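PDB 4OGP: DNA topoisomerase 2-associated protein PAT1 from Saccharomyces cerevisiae, which activates mRNA decapping and represses translation, its C-terminal ARM-repeat domain probably recruiting decapping factors such as Dcp2 and the Lsm1-7 complex. Local coordinates for residues A[82-87]-A[141-146]. Residues are numbered along the deposited sequence; the frame is centred on the assembly and turned at random.
Sequences KIFNEL and LQLIRN
Leu143 fills the tight side of this contact with one methyl group. Its CD1 lies over a face of the Phe84 ring, 4.2 Å from CG of Phe84. The same methyl meets CD1 of Leu87 at 4.0 Å. Leu143 reaches both because its CG stands anti to the backbone N (chi1 -159°). All three side chains are buried. The other side is looser and polar. There ND2 of Asn85, weakly bonded to Gln81 O, sits 3.6 Å from NE2 of Gln142, with the two amide planes nearly perpendicular. OE1 of Gln142 is covered here and has no polar partner in the model. Loss of this amide, as with an alanine at Gln142, would probably uncover ND2 of Asn85 and open a gap beside it. Asn146, exposed at the helix end, turns back instead: its ND2 donates to Gln142 O at 2.9 Å, on a lone pair. Gln142 O also accepts a hydrogen bond from Asn146 N. The axes of 82-86 and 141-145, on helices 73-86 and 133-145, approach to 8.3 Å at 25°. Asn147 ties the two segments together by hydrogen bonds to Phe84 O and Leu143 O. Leu161 of helix 156-170 and Leu152 of helix 149-153 extend the apolar side in this ARM-repeat fold.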
ATOM      1  N   LYS A  82      -8.203  -3.586  15.104  1.00 48.65           N
ATOM      2  CA  LYS A  82      -7.980  -5.022  15.192  1.00 51.92           C
ATOM      3  C   LYS A  82      -7.025  -5.451  14.087  1.00 49.21           C
ATOM      4  O   LYS A  82      -6.073  -6.198  14.322  1.00 49.64           O
ATOM      5  CB  LYS A  82      -9.308  -5.782  15.069  1.00 48.22           C
ATOM      6  CG  LYS A  82      -9.173  -7.292  15.210  1.00 47.31           C
ATOM      7  CD  LYS A  82      -9.250  -7.711  16.672  1.00 57.24           C
ATOM      8  CE  LYS A  82      -8.642  -9.087  16.905  1.00 56.14           C
ATOM      9  NZ  LYS A  82      -7.142  -9.068  16.828  1.00 57.16           N
ATOM     10  N   ILE A  83      -7.286  -4.956  12.883  1.00 43.26           N
ATOM     11  CA  ILE A  83      -6.476  -5.288  11.724  1.00 42.89           C
ATOM     12  C   ILE A  83      -5.039  -4.767  11.822  1.00 46.07           C
ATOM     13  O   ILE A  83      -4.084  -5.527  11.638  1.00 39.97           O
ATOM     14  CB  ILE A  83      -7.113  -4.736  10.461  1.00 39.97           C
ATOM     15  CG1 ILE A  83      -8.417  -5.491  10.176  1.00 38.00           C
ATOM     16  CG2 ILE A  83      -6.139  -4.833   9.307  1.00 40.90           C
ATOM     17  CD1 ILE A  83      -9.270  -4.896   9.058  1.00 46.08           C
ATOM     18  N   PHE A  84      -4.901  -3.471  12.098  1.00 46.75           N
ATOM     19  CA  PHE A  84      -3.591  -2.828  12.189  1.00 47.80           C
ATOM     20  C   PHE A  84      -2.696  -3.547  13.185  1.00 47.02           C
ATOM     21  O   PHE A  84      -1.512  -3.750  12.939  1.00 43.40           O
ATOM     22  CB  PHE A  84      -3.739  -1.362  12.584  1.00 49.16           C
ATOM     23  CG  PHE A  84      -4.081  -0.465  11.437  1.00 45.27           C
ATOM     24  CD1 PHE A  84      -3.910   0.901  11.536  1.00 50.68           C
ATOM     25  CD2 PHE A  84      -4.570  -0.986  10.257  1.00 49.51           C
ATOM     26  CE1 PHE A  84      -4.222   1.726  10.473  1.00 49.43           C
ATOM     27  CE2 PHE A  84      -4.883  -0.167   9.199  1.00 49.93           C
ATOM     28  CZ  PHE A  84      -4.713   1.188   9.305  1.00 46.74           C
ATOM     29  N   ASN A  85      -3.301  -3.957  14.294  1.00 49.09           N
ATOM     30  CA  ASN A  85      -2.651  -4.770  15.307  1.00 46.49           C
ATOM     31  C   ASN A  85      -1.965  -6.011  14.764  1.00 50.55           C
ATOM     32  O   ASN A  85      -0.892  -6.388  15.227  1.00 50.57           O
ATOM     33  CB  ASN A  85      -3.683  -5.200  16.340  1.00 52.04           C
ATOM     34  CG  ASN A  85      -3.582  -4.414  17.616  1.00 57.72           C
ATOM     35  OD1 ASN A  85      -3.295  -4.976  18.672  1.00 63.09           O
ATOM     36  ND2 ASN A  85      -3.805  -3.104  17.533  1.00 53.97           N
ATOM     37  N   GLU A  86      -2.582  -6.645  13.777  1.00 46.08           N
ATOM     38  CA  GLU A  86      -2.165  -7.978  13.368  1.00 45.62           C
ATOM     39  C   GLU A  86      -1.542  -8.021  11.988  1.00 46.55           C
ATOM     40  O   GLU A  86      -1.212  -9.103  11.495  1.00 44.04           O
ATOM     41  CB  GLU A  86      -3.366  -8.915  13.391  1.00 48.40           C
ATOM     42  CG  GLU A  86      -3.993  -9.064  14.754  1.00 51.80           C
ATOM     43  CD  GLU A  86      -3.188  -9.983  15.638  1.00 61.97           C
ATOM     44  OE1 GLU A  86      -2.266 -10.645  15.112  1.00 60.48           O
ATOM     45  OE2 GLU A  86      -3.477 -10.043  16.852  1.00 70.09           O
ATOM     46  N   LEU A  87      -1.379  -6.844  11.385  1.00 42.81           N
ATOM     47  CA  LEU A  87      -1.017  -6.709   9.976  1.00 40.57           C
ATOM     48  C   LEU A  87       0.072  -7.656   9.508  1.00 41.56           C
ATOM     49  O   LEU A  87      -0.124  -8.415   8.565  1.00 40.80           O
ATOM     50  CB  LEU A  87      -0.599  -5.268   9.658  1.00 42.49           C
ATOM     51  CG  LEU A  87      -1.481  -4.462   8.695  1.00 44.41           C
ATOM     52  CD1 LEU A  87      -0.618  -3.735   7.684  1.00 38.04           C
ATOM     53  CD2 LEU A  87      -2.498  -5.340   7.981  1.00 45.44           C
ATOM     54  N   LEU A 141       0.239   4.867  15.096  1.00 44.66           N
ATOM     55  CA  LEU A 141       0.976   4.478  16.289  1.00 45.05           C
ATOM     56  C   LEU A 141       0.740   3.001  16.596  1.00 46.29           C
ATOM     57  O   LEU A 141       1.661   2.281  16.976  1.00 47.38           O
ATOM     58  CB  LEU A 141       0.568   5.372  17.471  1.00 45.85           C
ATOM     59  CG  LEU A 141       1.462   5.417  18.713  1.00 51.98           C
ATOM     60  CD1 LEU A 141       2.934   5.491  18.331  1.00 49.46           C
ATOM     61  CD2 LEU A 141       1.082   6.599  19.588  1.00 48.02           C
ATOM     62  N   GLN A 142      -0.497   2.550  16.418  1.00 47.35           N
ATOM     63  CA  GLN A 142      -0.807   1.131  16.564  1.00 46.25           C
ATOM     64  C   GLN A 142      -0.016   0.318  15.552  1.00 47.89           C
ATOM     65  O   GLN A 142       0.525  -0.739  15.879  1.00 50.87           O
ATOM     66  CB  GLN A 142      -2.298   0.874  16.367  1.00 51.03           C
ATOM     67  CG  GLN A 142      -3.069   0.658  17.650  1.00 53.69           C
ATOM     68  CD  GLN A 142      -4.547   0.464  17.388  1.00 61.09           C
ATOM     69  OE1 GLN A 142      -5.010   0.634  16.263  1.00 56.10           O
ATOM     70  NE2 GLN A 142      -5.296   0.101  18.428  1.00 67.40           N
ATOM     71  N   LEU A 143       0.055   0.825  14.324  1.00 46.49           N
ATOM     72  CA  LEU A 143       0.814   0.166  13.267  1.00 45.39           C
ATOM     73  C   LEU A 143       2.282   0.009  13.659  1.00 46.70           C
ATOM     74  O   LEU A 143       2.831  -1.087  13.597  1.00 46.20           O
ATOM     75  CB  LEU A 143       0.693   0.942  11.957  1.00 44.26           C
ATOM     76  CG  LEU A 143       0.996   0.157  10.686  1.00 42.80           C
ATOM     77  CD1 LEU A 143      -0.005  -0.970  10.531  1.00 46.45           C
ATOM     78  CD2 LEU A 143       0.968   1.058   9.475  1.00 41.76           C
ATOM     79  N   ILE A 144       2.902   1.108  14.083  1.00 45.08           N
ATOM     80  CA  ILE A 144       4.323   1.126  14.426  1.00 44.62           C
ATOM     81  C   ILE A 144       4.683   0.228  15.605  1.00 45.79           C
ATOM     82  O   ILE A 144       5.673  -0.503  15.568  1.00 48.85           O
ATOM     83  CB  ILE A 144       4.799   2.560  14.773  1.00 42.02           C
ATOM     84  CG1 ILE A 144       4.635   3.489  13.569  1.00 44.82           C
ATOM     85  CG2 ILE A 144       6.251   2.542  15.263  1.00 42.85           C
ATOM     86  CD1 ILE A 144       4.714   4.974  13.922  1.00 40.22           C
ATOM     87  N   ARG A 145       3.891   0.294  16.666  1.00 47.74           N
ATOM     88  CA  ARG A 145       4.270  -0.383  17.907  1.00 45.92           C
ATOM     89  C   ARG A 145       4.004  -1.884  17.902  1.00 45.70           C
ATOM     90  O   ARG A 145       4.630  -2.631  18.646  1.00 45.35           O
ATOM     91  CB  ARG A 145       3.600   0.289  19.110  1.00 52.30           C
ATOM     92  CG  ARG A 145       4.547   1.193  19.901  1.00 56.40           C
ATOM     93  CD  ARG A 145       3.838   2.401  20.506  1.00 58.56           C
ATOM     94  NE  ARG A 145       2.524   2.070  21.051  1.00 61.41           N
ATOM     95  CZ  ARG A 145       1.788   2.906  21.778  1.00 65.01           C
ATOM     96  NH1 ARG A 145       2.247   4.120  22.061  1.00 64.07           N
ATOM     97  NH2 ARG A 145       0.595   2.530  22.228  1.00 65.23           N
ATOM     98  N   ASN A 146       3.085  -2.335  17.054  1.00 43.80           N
ATOM     99  CA  ASN A 146       2.692  -3.741  17.081  1.00 48.55           C
ATOM    100  C   ASN A 146       3.124  -4.559  15.866  1.00 45.48           C
ATOM    101  O   ASN A 146       2.675  -5.686  15.674  1.00 45.86           O
ATOM    102  CB  ASN A 146       1.186  -3.852  17.287  1.00 47.57           C
ATOM    103  CG  ASN A 146       0.735  -3.175  18.555  1.00 49.82           C
ATOM    104  OD1 ASN A 146       0.989  -3.670  19.649  1.00 54.67           O
ATOM    105  ND2 ASN A 146       0.073  -2.030  18.420  1.00 47.20           N
TER